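Local coordinates for putative cell wall hydrolase phosphatase-associated protein (Clostridioides difficile, PDB 7CFL) that acts as the catalytic domain of an autolysin, a lytic cell-wall endopeptidase that probably works as a cysteine peptidase of the NlpC/P60 family, at residues F83-G88 with S128-N133; M106-S111 with T118-N123; F39-F44 with V94-I99; D15-F20 with Q46-K51. One frame throughout, in Å; residues are numbered along the deposited sequence.

Interaction 1. Residues F83-G88 with S128-N133; sequences FFDTQG and SSRYVN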
loop_
_atom_site.group_PDB
_atom_site.type_symbol
_atom_site.label_atom_id
_atom_site.label_comp_id
_atom_site.label_asym_id
_atom_site.label_seq_id
_atom_site.Cartn_x
_atom_site.Cartn_y
_atom_site.Cartn_z
ATOM N N PHE A 83 -2.916 5.659 1.502
ATOM C CA PHE A 83 -1.765 6.559 1.200
ATOM C C PHE A 83 -1.388 7.398 2.438
ATOM O O PHE A 83 -2.214 7.879 3.230
ATOM C CB PHE A 83 -2.088 7.445 -0.001
ATOM C CG PHE A 83 -2.415 6.657 -1.234
ATOM C CD1 PHE A 83 -1.359 6.107 -1.970
ATOM C CD2 PHE A 83 -3.707 6.285 -1.584
ATOM C CE1 PHE A 83 -1.608 5.308 -3.070
ATOM C CE2 PHE A 83 -3.952 5.488 -2.696
ATOM C CZ PHE A 83 -2.893 4.973 -3.421
ATOM N N PHE A 84 -0.102 7.653 2.604
ATOM C CA PHE A 84 0.483 8.391 3.747
ATOM C C PHE A 84 1.531 9.386 3.270
ATOM O O PHE A 84 2.131 9.185 2.200
ATOM C CB PHE A 84 1.087 7.432 4.765
ATOM C CG PHE A 84 0.155 6.323 5.166
ATOM C CD1 PHE A 84 -0.642 6.432 6.300
ATOM C CD2 PHE A 84 -0.001 5.224 4.340
ATOM C CE1 PHE A 84 -1.499 5.398 6.637
ATOM C CE2 PHE A 84 -0.862 4.200 4.678
ATOM C CZ PHE A 84 -1.625 4.300 5.815
ATOM N N ASP A 85 1.753 10.423 4.068
ATOM C CA ASP A 85 2.844 11.408 3.846
ATOM C C ASP A 85 4.034 11.073 4.768
ATOM O O ASP A 85 3.984 10.050 5.473
ATOM C CB ASP A 85 2.304 12.839 3.975
ATOM C CG ASP A 85 1.729 13.210 5.328
ATOM O OD1 ASP A 85 0.883 14.129 5.366
ATOM O OD2 ASP A 85 2.122 12.581 6.326
ATOM N N THR A 86 5.075 11.917 4.748
ATOM C CA THR A 86 6.319 11.797 5.570
ATOM C C THR A 86 6.169 12.725 6.788
ATOM O O THR A 86 5.429 13.733 6.682
ATOM C CB THR A 86 7.548 12.006 4.671
ATOM O OG1 THR A 86 7.684 10.795 3.927
ATOM C CG2 THR A 86 8.848 12.295 5.392
ATOM N N GLN A 87 6.831 12.377 7.898
ATOM C CA GLN A 87 6.528 12.865 9.279
ATOM C C GLN A 87 6.641 14.395 9.374
ATOM O O GLN A 87 5.606 15.030 9.675
ATOM C CB GLN A 87 7.404 12.202 10.354
ATOM C CG GLN A 87 8.871 11.986 9.983
ATOM C CD GLN A 87 9.205 10.557 9.627
ATOM O OE1 GLN A 87 10.274 10.053 9.968
ATOM N NE2 GLN A 87 8.296 9.886 8.936
ATOM N N GLY A 88 7.831 14.960 9.137
ATOM C CA GLY A 88 8.210 16.318 9.587
ATOM C C GLY A 88 7.649 17.420 8.701
ATOM O O GLY A 88 6.478 17.307 8.271
ATOM N N SER A 128 -1.434 6.842 11.706
ATOM C CA SER A 128 -2.754 7.525 11.716
ATOM C C SER A 128 -2.618 9.015 11.333
ATOM O O SER A 128 -3.384 9.489 10.465
ATOM C CB SER A 128 -3.457 7.358 13.037
ATOM O OG SER A 128 -4.807 7.776 12.921
ATOM N N SER A 129 -1.670 9.745 11.926
ATOM C CA SER A 129 -1.469 11.201 11.674
ATOM C C SER A 129 -0.952 11.471 10.244
ATOM O O SER A 129 -1.133 12.599 9.751
ATOM C CB SER A 129 -0.572 11.816 12.732
ATOM O OG SER A 129 0.769 11.364 12.607
ATOM N N ARG A 130 -0.347 10.475 9.582
ATOM C CA ARG A 130 0.251 10.618 8.226
ATOM C C ARG A 130 -0.740 10.207 7.126
ATOM O O ARG A 130 -0.454 10.474 5.932
ATOM C CB ARG A 130 1.526 9.775 8.145
ATOM C CG ARG A 130 2.623 10.219 9.099
ATOM C CD ARG A 130 3.670 9.140 9.298
ATOM N NE ARG A 130 4.338 8.855 8.046
ATOM C CZ ARG A 130 4.692 7.647 7.600
ATOM N NH1 ARG A 130 4.428 6.548 8.297
ATOM N NH2 ARG A 130 5.306 7.539 6.432
ATOM N N TYR A 131 -1.884 9.621 7.491
ATOM C CA TYR A 131 -2.931 9.185 6.530
ATOM C C TYR A 131 -3.348 10.369 5.654
ATOM O O TYR A 131 -3.708 11.450 6.209
ATOM C CB TYR A 131 -4.133 8.587 7.258
ATOM C CG TYR A 131 -5.233 8.109 6.355
ATOM C CD1 TYR A 131 -5.371 6.764 6.051
ATOM C CD2 TYR A 131 -6.166 8.993 5.816
ATOM C CE1 TYR A 131 -6.346 6.313 5.186
ATOM C CE2 TYR A 131 -7.140 8.553 4.935
ATOM C CZ TYR A 131 -7.253 7.207 4.640
ATOM O OH TYR A 131 -8.232 6.750 3.806
ATOM N N VAL A 132 -3.360 10.160 4.330
ATOM C CA VAL A 132 -3.758 11.209 3.341
ATOM C C VAL A 132 -5.127 10.871 2.749
ATOM O O VAL A 132 -6.063 11.697 2.911
ATOM C CB VAL A 132 -2.703 11.444 2.251
ATOM C CG1 VAL A 132 -3.227 12.407 1.180
ATOM C CG2 VAL A 132 -1.406 11.956 2.864
ATOM N N ASN A 133 -5.242 9.749 2.061
ATOM C CA ASN A 133 -6.423 9.359 1.262
ATOM C C ASN A 133 -6.366 7.863 0.956
ATOM O O ASN A 133 -5.401 7.158 1.367
ATOM C CB ASN A 133 -6.571 10.200 -0.008
ATOM C CG ASN A 133 -5.633 9.863 -1.152
ATOM O OD1 ASN A 133 -4.595 9.238 -0.952
ATOM N ND2 ASN A 133 -5.998 10.303 -2.342
#
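F83 and D85 tie their backbone to R130, V132 and N133 through three bonds. F83 N gives to N133 O at 2.9 Å, V132 N returns to F83 O at 2.8 Å, and D85 N to R130 O, at 2.9 Å, follows next along the chain. Between them F84 CA sits 3.2 Å from R130 O in a CA-H...O contact, so that carbonyl is approached by two neighbouring residues.

A further polar grip comes from the R130 side chain. Its chain bends at chi3 (63°), bringing NE to 2.9 Å from the D85 carbonyl O; NH2 adds a weak bond to the same oxygen. The guanidinium also makes a cation-pi contact with Y126.

Among the packing contacts, the rings of F84 and Y131 form an offset edge-to-face pair: the Y131 edge is turned toward the F84 face, planes 89° apart and centroids 6.0 Å apart. V132 lays its CG2 against the D85 main chain. N133 OD1, whose polar partner is S65 OG, makes a close oblique contact with the F83 ring, 3.1 Å from F83 CD2.

This is the antiparallel pairing of strands 81-84 and 131-136 within the six-stranded sheet of the NlpC/P60 domain, to which the R130 side chain adds its grip on the D85 carbonyl.

Interaction 2. Residues M106-S111 with T118-N123; sequences MIHASS and TISNIN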
loop_
_atom_site.group_PDB
_atom_site.type_symbol
_atom_site.label_atom_id
_atom_site.label_comp_id
_atom_site.label_asym_id
_atom_site.label_seq_id
_atom_site.Cartn_x
_atom_site.Cartn_y
_atom_site.Cartn_z
ATOM N N MET A 106 -2.919 -3.046 7.183
ATOM C CA MET A 106 -2.543 -3.014 5.758
ATOM C C MET A 106 -1.296 -3.879 5.575
ATOM O O MET A 106 -0.500 -4.006 6.529
ATOM C CB MET A 106 -2.215 -1.604 5.264
ATOM C CG MET A 106 -1.093 -0.914 6.061
ATOM S SD MET A 106 -0.685 0.664 5.347
ATOM C CE MET A 106 0.538 1.267 6.492
ATOM N N ILE A 107 -1.178 -4.427 4.391
ATOM C CA ILE A 107 0.097 -5.076 3.980
ATOM C C ILE A 107 0.876 -4.071 3.125
ATOM O O ILE A 107 0.295 -3.438 2.258
ATOM C CB ILE A 107 -0.137 -6.429 3.302
ATOM C CG1 ILE A 107 1.198 -7.170 3.012
ATOM C CG2 ILE A 107 -0.939 -6.270 2.027
ATOM C CD1 ILE A 107 0.992 -8.648 2.814
ATOM N N HIS A 108 2.210 -4.024 3.288
ATOM C CA HIS A 108 3.024 -3.004 2.587
ATOM C C HIS A 108 4.487 -3.408 2.618
ATOM O O HIS A 108 4.883 -4.203 3.482
ATOM C CB HIS A 108 2.822 -1.585 3.152
ATOM C CG HIS A 108 3.182 -1.409 4.585
ATOM N ND1 HIS A 108 3.870 -0.298 5.048
ATOM C CD2 HIS A 108 3.019 -2.213 5.654
ATOM C CE1 HIS A 108 4.059 -0.410 6.344
ATOM N NE2 HIS A 108 3.549 -1.570 6.739
ATOM N N ALA A 109 5.246 -2.732 1.789
ATOM C CA ALA A 109 6.712 -2.894 1.759
ATOM C C ALA A 109 7.258 -1.771 2.661
ATOM O O ALA A 109 7.314 -0.604 2.210
ATOM C CB ALA A 109 7.144 -2.766 0.354
ATOM N N SER A 110 7.557 -2.065 3.921
ATOM C CA SER A 110 7.876 -1.027 4.927
ATOM C C SER A 110 9.353 -0.666 4.802
ATOM O O SER A 110 10.191 -1.560 4.994
ATOM C CB SER A 110 7.545 -1.465 6.314
ATOM O OG SER A 110 8.204 -0.624 7.238
ATOM N N SER A 111 9.663 0.614 4.605
ATOM C CA SER A 111 11.042 1.150 4.745
ATOM C C SER A 111 11.311 1.609 6.190
ATOM O O SER A 111 12.332 2.287 6.404
ATOM C CB SER A 111 11.273 2.235 3.751
ATOM O OG SER A 111 10.590 3.406 4.143
ATOM N N THR A 118 5.426 -6.472 5.200
ATOM C CA THR A 118 4.977 -6.724 6.580
ATOM C C THR A 118 3.553 -6.194 6.681
ATOM O O THR A 118 3.047 -5.596 5.702
ATOM C CB THR A 118 5.878 -6.066 7.636
ATOM O OG1 THR A 118 5.509 -6.584 8.913
ATOM C CG2 THR A 118 5.783 -4.555 7.684
ATOM N N ILE A 119 2.993 -6.391 7.856
ATOM C CA ILE A 119 1.616 -5.915 8.170
ATOM C C ILE A 119 1.710 -4.891 9.304
ATOM O O ILE A 119 2.381 -5.177 10.330
ATOM C CB ILE A 119 0.719 -7.119 8.493
ATOM C CG1 ILE A 119 0.398 -7.917 7.225
ATOM C CG2 ILE A 119 -0.554 -6.664 9.202
ATOM C CD1 ILE A 119 -0.150 -9.293 7.492
ATOM N N SER A 120 1.031 -3.755 9.136
ATOM C CA SER A 120 0.990 -2.638 10.108
ATOM C C SER A 120 -0.456 -2.141 10.157
ATOM O O SER A 120 -1.223 -2.479 9.224
ATOM C CB SER A 120 1.906 -1.508 9.746
ATOM O OG SER A 120 3.211 -1.967 9.455
ATOM N N ASN A 121 -0.791 -1.421 11.222
ATOM C CA ASN A 121 -2.158 -0.915 11.488
ATOM C C ASN A 121 -2.208 0.597 11.192
ATOM O O ASN A 121 -1.470 1.377 11.792
ATOM C CB ASN A 121 -2.595 -1.289 12.903
ATOM C CG ASN A 121 -4.095 -1.229 13.019
ATOM O OD1 ASN A 121 -4.645 -0.138 13.079
ATOM N ND2 ASN A 121 -4.746 -2.385 12.948
ATOM N N ILE A 122 -3.101 1.018 10.310
ATOM C CA ILE A 122 -3.236 2.456 9.925
ATOM C C ILE A 122 -3.715 3.288 11.137
ATOM O O ILE A 122 -3.582 4.518 11.058
ATOM C CB ILE A 122 -4.141 2.591 8.681
ATOM C CG1 ILE A 122 -5.628 2.445 9.015
ATOM C CG2 ILE A 122 -3.693 1.625 7.576
ATOM C CD1 ILE A 122 -6.532 2.591 7.830
ATOM N N ASN A 123 -4.208 2.664 12.220
ATOM C CA ASN A 123 -4.731 3.365 13.423
ATOM C C ASN A 123 -3.628 3.523 14.471
ATOM O O ASN A 123 -3.861 4.252 15.465
ATOM C CB ASN A 123 -5.957 2.675 14.026
ATOM C CG ASN A 123 -7.098 2.571 13.041
ATOM O OD1 ASN A 123 -7.491 3.575 12.445
ATOM N ND2 ASN A 123 -7.652 1.374 12.889
#
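M106 lies against I122, its CG and SD both meeting the CG2 branch, with M106 SD 3.9 Å from I122 CG2. Its CG is lodged between backbone N and carbonyl carbon (chi1 57°) and the chain runs straight on from there, which carries the CE methyl over the centre of the H108 ring, 3.9 Å above the plane. F84 and V82 of strand 81-84, in the same sheet, also touch this methionine.

The H108 ring thus lies between the M106 methyl on one face and S110 N, offset toward the rim, on the other, while at its edge S120 OG lies in the ring plane, 2.8 Å from H108 NE2. Either partner could be the donor of that bond. ND1 is hydrogen-bonded to H96 NE2, so both ring nitrogens are engaged and the rotation of the imidazole is fixed. T118 CG2 fills in beside it, touching NE2 and also S110 CB at 3.8 Å.

Four backbone bonds join the strands: M106 and S120 exchange a pair, the tighter being M106 N to S120 O at 2.7 Å, and H108 and T118 exchange the other. I107 and I119 form the non-hydrogen-bonded pair between them, their side chains on the reverse face.

Strands 105-110 and 118-121 make a beta hairpin at the sheet edge. The hydrogen-bonded row H96, H108, S120 is consistent with H108 being the second histidine of a Cys-His-His triad, as in NlpC/P60 peptidases, with S120 behind it.

Interaction 3. Residues F39-F44 with V94-I99; sequences FDCSGF and VSHVGI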
loop_
_atom_site.group_PDB
_atom_site.type_symbol
_atom_site.label_atom_id
_atom_site.label_comp_id
_atom_site.label_asym_id
_atom_site.label_seq_id
_atom_site.Cartn_x
_atom_site.Cartn_y
_atom_site.Cartn_z
ATOM N N PHE A 39 11.100 -5.102 -3.290
ATOM C CA PHE A 39 10.023 -4.118 -3.553
ATOM C C PHE A 39 10.288 -2.797 -2.837
ATOM O O PHE A 39 10.834 -2.799 -1.757
ATOM C CB PHE A 39 8.676 -4.644 -3.053
ATOM C CG PHE A 39 8.246 -5.975 -3.619
ATOM C CD1 PHE A 39 7.640 -6.055 -4.855
ATOM C CD2 PHE A 39 8.483 -7.159 -2.930
ATOM C CE1 PHE A 39 7.233 -7.282 -5.366
ATOM C CE2 PHE A 39 8.101 -8.386 -3.459
ATOM C CZ PHE A 39 7.495 -8.448 -4.686
ATOM N N ASP A 40 9.764 -1.705 -3.398
ATOM C CA ASP A 40 9.487 -0.479 -2.619
ATOM C C ASP A 40 7.964 -0.448 -2.425
ATOM O O ASP A 40 7.267 -1.388 -2.883
ATOM C CB ASP A 40 10.145 0.757 -3.234
ATOM C CG ASP A 40 9.636 1.179 -4.601
ATOM O OD1 ASP A 40 8.485 0.815 -4.953
ATOM O OD2 ASP A 40 10.414 1.866 -5.323
ATOM N N CYS A 41 7.441 0.549 -1.729
ATOM C CA CYS A 41 6.045 0.457 -1.239
ATOM C C CYS A 41 5.085 0.498 -2.454
ATOM O O CYS A 41 4.235 -0.368 -2.533
ATOM C CB CYS A 41 5.808 1.496 -0.154
ATOM S SG CYS A 41 5.749 3.187 -0.788
ATOM N N SER A 42 5.330 1.346 -3.430
ATOM C CA SER A 42 4.496 1.482 -4.646
ATOM C C SER A 42 4.825 0.368 -5.648
ATOM O O SER A 42 3.954 -0.052 -6.388
ATOM C CB SER A 42 4.711 2.848 -5.244
ATOM O OG SER A 42 6.089 3.048 -5.511
ATOM N N GLY A 43 6.065 -0.118 -5.675
ATOM C CA GLY A 43 6.392 -1.258 -6.548
ATOM C C GLY A 43 5.670 -2.516 -6.100
ATOM O O GLY A 43 5.262 -3.320 -6.966
ATOM N N PHE A 44 5.482 -2.657 -4.786
ATOM C CA PHE A 44 4.750 -3.768 -4.154
ATOM C C PHE A 44 3.292 -3.699 -4.558
ATOM O O PHE A 44 2.711 -4.683 -5.033
ATOM C CB PHE A 44 4.858 -3.683 -2.636
ATOM C CG PHE A 44 4.085 -4.746 -1.903
ATOM C CD1 PHE A 44 4.451 -6.082 -1.964
ATOM C CD2 PHE A 44 2.977 -4.392 -1.146
ATOM C CE1 PHE A 44 3.724 -7.047 -1.279
ATOM C CE2 PHE A 44 2.255 -5.360 -0.467
ATOM C CZ PHE A 44 2.636 -6.681 -0.520
ATOM N N VAL A 94 2.160 12.689 -0.857
ATOM C CA VAL A 94 2.073 11.222 -0.637
ATOM C C VAL A 94 3.446 10.602 -0.961
ATOM O O VAL A 94 3.995 10.908 -2.026
ATOM C CB VAL A 94 0.948 10.602 -1.478
ATOM C CG1 VAL A 94 1.035 9.083 -1.493
ATOM C CG2 VAL A 94 -0.430 11.078 -1.004
ATOM N N SER A 95 3.963 9.804 -0.036
ATOM C CA SER A 95 5.293 9.143 -0.107
ATOM C C SER A 95 5.227 7.646 0.269
ATOM O O SER A 95 6.292 6.967 0.209
ATOM C CB SER A 95 6.254 9.882 0.784
ATOM O OG SER A 95 5.746 9.963 2.112
ATOM N N HIS A 96 4.052 7.127 0.652
ATOM C CA HIS A 96 3.898 5.710 1.075
ATOM C C HIS A 96 2.497 5.209 0.722
ATOM O O HIS A 96 1.536 6.019 0.597
ATOM C CB HIS A 96 4.239 5.545 2.565
ATOM C CG HIS A 96 4.488 4.130 2.971
ATOM N ND1 HIS A 96 5.595 3.398 2.521
ATOM C CD2 HIS A 96 3.770 3.301 3.758
ATOM C CE1 HIS A 96 5.542 2.192 3.046
ATOM N NE2 HIS A 96 4.421 2.104 3.808
ATOM N N VAL A 97 2.381 3.909 0.531
ATOM C CA VAL A 97 1.112 3.237 0.140
ATOM C C VAL A 97 1.161 1.818 0.689
ATOM O O VAL A 97 2.242 1.167 0.636
ATOM C CB VAL A 97 0.906 3.233 -1.392
ATOM C CG1 VAL A 97 2.046 2.554 -2.163
ATOM C CG2 VAL A 97 -0.388 2.586 -1.807
ATOM N N GLY A 98 0.009 1.321 1.084
ATOM C CA GLY A 98 -0.246 -0.056 1.514
ATOM C C GLY A 98 -1.567 -0.529 0.960
ATOM O O GLY A 98 -2.325 0.308 0.403
ATOM N N ILE A 99 -1.826 -1.820 1.078
ATOM C CA ILE A 99 -3.092 -2.464 0.640
ATOM C C ILE A 99 -3.881 -2.748 1.901
ATOM O O ILE A 99 -3.403 -3.455 2.775
ATOM C CB ILE A 99 -2.864 -3.752 -0.181
ATOM C CG1 ILE A 99 -1.997 -3.482 -1.412
ATOM C CG2 ILE A 99 -4.180 -4.419 -0.537
ATOM C CD1 ILE A 99 -1.534 -4.728 -2.139
HETATM O O HOH W 1 3.476 -1.078 -0.027
#
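C41 and H96 meet where the start of helix 41-53 faces strand 96-102. C41, the residue that loses most surface to this contact, has SG between its backbone N and carbonyl carbon (chi1 71°), which brings CB and SG beside the imidazole in the conformer given. There C41 SG is 4.1 Å from the H96 ring centroid and 51° off its normal, an oblique approach. Both residues have alternate conformers, so everything that rests on the sulfur position is tentative. H96 NE2 is hydrogen-bonded to H108 ND1.

V97 comes second. Its CG1 branch rests on S42 CA at 3.6 Å and, tentatively, lies 4.0 Å from C41 SG, beside the cysteine. Its backbone joins the helix through a water that donates to C41 O at 2.7 Å and to V97 O at 2.6 Å, bridging two carbonyls that cannot bond each other directly.

F44, further along the helix, reaches toward the strand with CG anti to the backbone N (chi1 177°). Its CE2 meets I99 CD1 at 4.2 Å, the two side chains crossing at about a right angle. D40 caps the helix, with OD1 accepting from G43 N, and is salt-bridged to R59.

A bound citrate, probably from the crystallisation liquor, is hydrogen-bonded to S42 OG and to C41 N at the helix start. A cysteine opening a helix that packs on a histidine-bearing strand is the hallmark of the papain-like NlpC/P60 active site, where C41 and H96 are consistent with the catalytic pair.

Interaction 4. Residues D15-F20 with Q46-K51; sequences DSVISF and QYVMKK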
loop_
_atom_site.group_PDB
_atom_site.type_symbol
_atom_site.label_atom_id
_atom_site.label_comp_id
_atom_site.label_asym_id
_atom_site.label_seq_id
_atom_site.Cartn_x
_atom_site.Cartn_y
_atom_site.Cartn_z
ATOM N N ASP A 15 -10.014 -10.820 -2.308
ATOM C CA ASP A 15 -9.477 -12.067 -1.696
ATOM C C ASP A 15 -8.208 -12.478 -2.450
ATOM O O ASP A 15 -7.229 -12.858 -1.766
ATOM C CB ASP A 15 -10.465 -13.235 -1.693
ATOM C CG ASP A 15 -11.766 -12.981 -0.953
ATOM O OD1 ASP A 15 -11.824 -12.034 -0.165
ATOM O OD2 ASP A 15 -12.728 -13.728 -1.204
ATOM N N SER A 16 -8.209 -12.380 -3.791
ATOM C CA SER A 16 -7.029 -12.722 -4.648
ATOM C C SER A 16 -5.878 -11.749 -4.342
ATOM O O SER A 16 -4.717 -12.214 -4.133
ATOM C CB SER A 16 -7.382 -12.712 -6.118
ATOM O OG SER A 16 -6.242 -12.993 -6.927
ATOM N N VAL A 17 -6.161 -10.447 -4.336
ATOM C CA VAL A 17 -5.161 -9.382 -4.019
ATOM C C VAL A 17 -4.521 -9.713 -2.673
ATOM O O VAL A 17 -3.281 -9.714 -2.567
ATOM C CB VAL A 17 -5.800 -7.978 -3.998
ATOM C CG1 VAL A 17 -4.848 -6.939 -3.405
ATOM C CG2 VAL A 17 -6.249 -7.559 -5.383
ATOM N N ILE A 18 -5.328 -9.894 -1.630
ATOM C CA ILE A 18 -4.787 -10.037 -0.250
ATOM C C ILE A 18 -4.024 -11.366 -0.145
ATOM O O ILE A 18 -2.892 -11.346 0.382
ATOM C CB ILE A 18 -5.897 -9.829 0.793
ATOM C CG1 ILE A 18 -6.403 -8.385 0.694
ATOM C CG2 ILE A 18 -5.407 -10.203 2.186
ATOM C CD1 ILE A 18 -7.553 -8.076 1.605
ATOM N N SER A 19 -4.575 -12.482 -0.620
ATOM C CA SER A 19 -3.898 -13.799 -0.468
ATOM C C SER A 19 -2.596 -13.811 -1.271
ATOM O O SER A 19 -1.621 -14.347 -0.749
ATOM C CB SER A 19 -4.783 -14.958 -0.814
ATOM O OG SER A 19 -5.318 -14.816 -2.111
ATOM N N PHE A 20 -2.554 -13.209 -2.458
ATOM C CA PHE A 20 -1.286 -13.137 -3.240
ATOM C C PHE A 20 -0.274 -12.275 -2.472
ATOM O O PHE A 20 0.893 -12.651 -2.344
ATOM C CB PHE A 20 -1.517 -12.519 -4.614
ATOM C CG PHE A 20 -0.241 -12.452 -5.399
ATOM C CD1 PHE A 20 0.414 -13.613 -5.761
ATOM C CD2 PHE A 20 0.383 -11.228 -5.621
ATOM C CE1 PHE A 20 1.627 -13.530 -6.436
ATOM C CE2 PHE A 20 1.597 -11.153 -6.285
ATOM C CZ PHE A 20 2.209 -12.308 -6.698
ATOM N N GLN A 46 1.879 -2.006 -7.068
ATOM C CA GLN A 46 1.789 -2.242 -8.529
ATOM C C GLN A 46 1.875 -3.745 -8.823
ATOM O O GLN A 46 1.090 -4.234 -9.646
ATOM C CB GLN A 46 2.827 -1.438 -9.310
ATOM C CG GLN A 46 2.484 -1.315 -10.783
ATOM C CD GLN A 46 3.602 -0.680 -11.560
ATOM O OE1 GLN A 46 4.737 -1.187 -11.543
ATOM N NE2 GLN A 46 3.287 0.352 -12.309
ATOM N N TYR A 47 2.926 -4.421 -8.342
ATOM C CA TYR A 47 3.182 -5.839 -8.665
ATOM C C TYR A 47 2.017 -6.730 -8.205
ATOM O O TYR A 47 1.509 -7.606 -8.974
ATOM C CB TYR A 47 4.485 -6.260 -8.000
ATOM C CG TYR A 47 4.853 -7.702 -8.251
ATOM C CD1 TYR A 47 5.478 -8.104 -9.430
ATOM C CD2 TYR A 47 4.621 -8.664 -7.283
ATOM C CE1 TYR A 47 5.829 -9.430 -9.633
ATOM C CE2 TYR A 47 4.963 -9.985 -7.466
ATOM C CZ TYR A 47 5.588 -10.369 -8.640
ATOM O OH TYR A 47 5.942 -11.672 -8.793
ATOM N N VAL A 48 1.533 -6.482 -6.979
ATOM C CA VAL A 48 0.433 -7.301 -6.406
ATOM C C VAL A 48 -0.799 -7.117 -7.307
ATOM O O VAL A 48 -1.419 -8.125 -7.651
ATOM C CB VAL A 48 0.139 -6.913 -4.940
ATOM C CG1 VAL A 48 -1.254 -7.370 -4.492
ATOM C CG2 VAL A 48 1.221 -7.414 -3.998
ATOM N N MET A 49 -1.185 -5.878 -7.609
ATOM C CA MET A 49 -2.383 -5.584 -8.443
ATOM C C MET A 49 -2.279 -6.239 -9.823
ATOM O O MET A 49 -3.269 -6.842 -10.284
ATOM C CB MET A 49 -2.593 -4.073 -8.560
ATOM C CG MET A 49 -3.228 -3.446 -7.288
ATOM S SD MET A 49 -4.764 -4.266 -6.738
ATOM C CE MET A 49 -4.810 -3.604 -5.072
ATOM N N LYS A 50 -1.106 -6.158 -10.462
ATOM C CA LYS A 50 -0.890 -6.678 -11.835
ATOM C C LYS A 50 -0.963 -8.222 -11.825
ATOM O O LYS A 50 -1.585 -8.779 -12.736
ATOM C CB LYS A 50 0.458 -6.178 -12.381
ATOM C CG LYS A 50 0.868 -6.748 -13.735
ATOM C CD LYS A 50 2.232 -6.269 -14.200
ATOM C CE LYS A 50 3.396 -6.946 -13.498
ATOM N NZ LYS A 50 4.706 -6.530 -14.060
ATOM N N LYS A 51 -0.368 -8.875 -10.821
ATOM C CA LYS A 51 -0.133 -10.346 -10.820
ATOM C C LYS A 51 -1.363 -11.078 -10.288
ATOM O O LYS A 51 -1.634 -12.207 -10.756
ATOM C CB LYS A 51 1.093 -10.707 -9.988
ATOM C CG LYS A 51 2.409 -10.388 -10.681
ATOM C CD LYS A 51 2.853 -11.406 -11.731
ATOM C CE LYS A 51 4.324 -11.747 -11.630
ATOM N NZ LYS A 51 4.770 -12.641 -12.722
#
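V17 is the first residue of 15-20 to touch the opposing helix, pressing on V48 and M49. Its CG1 stands 3.8 Å from V48 CG1 and 3.7 Å from the M49 CE methyl, while CG2 meets the M49 sulfur. The M49 chain bends at chi2 (-52°), and that bend turns its end back to V17 although its CB leads away. V48 CG1 also settles 3.6 Å from the V17 carbonyl O, tucking the branch against the helix backbone. The two valine side chains cross at about a right angle.

I18 next in line faces I101 of strand 96-102. Within the helix, S19 OG gives a hydrogen bond to D15 O, which also accepts from S19 N on the opposite face of the carbonyl plane.

F20 ends the segment with the largest share of the contact. With CG anti to the backbone N (chi1 -180°) the ring is thrown across at the second helix. Its edge receives Y47 CE2, in the ring plane and 3.7 Å from F20 CZ. V48 CA also lies at the ring edge, and K51 CB approaches obliquely, 3.8 Å from F20 CE2. The phenyl and phenol planes are inclined at 39°, an oblique pair. K51 CG lies over one face of the Y47 ring, toward its rim.

Polar bonds across the interface are absent; this is apolar helix-helix packing, the short axes 9.3 Å apart. It sets the N-terminal helix 13-22 against helix 41-53, the long helix of the papain-like NlpC/P60 fold that carries C41 at its start.

Along the chain, interaction 4 closes before interactions 1 and 2 open, interaction 3 alternates with both 1 and 4, and interaction 2 is nested within the loop closed by 1. Interactions 1, 2 and 3 all reach the same six-stranded antiparallel sheet, with centres about 10 to 13 Å apart; strand 96-102 lies between strands 81-84 and 105-110. Interactions 3 and 4 share helix 41-53, and I99 of interaction 3 packs on V17 and V48 of interaction 4. Interactions 1 and 4 are about 23 Å apart between centres, on opposite sides of the domain. Interaction 3, at the middle, joins helix layer to sheet, and its H96 links to H108 of interaction 2, which probably completes the active site.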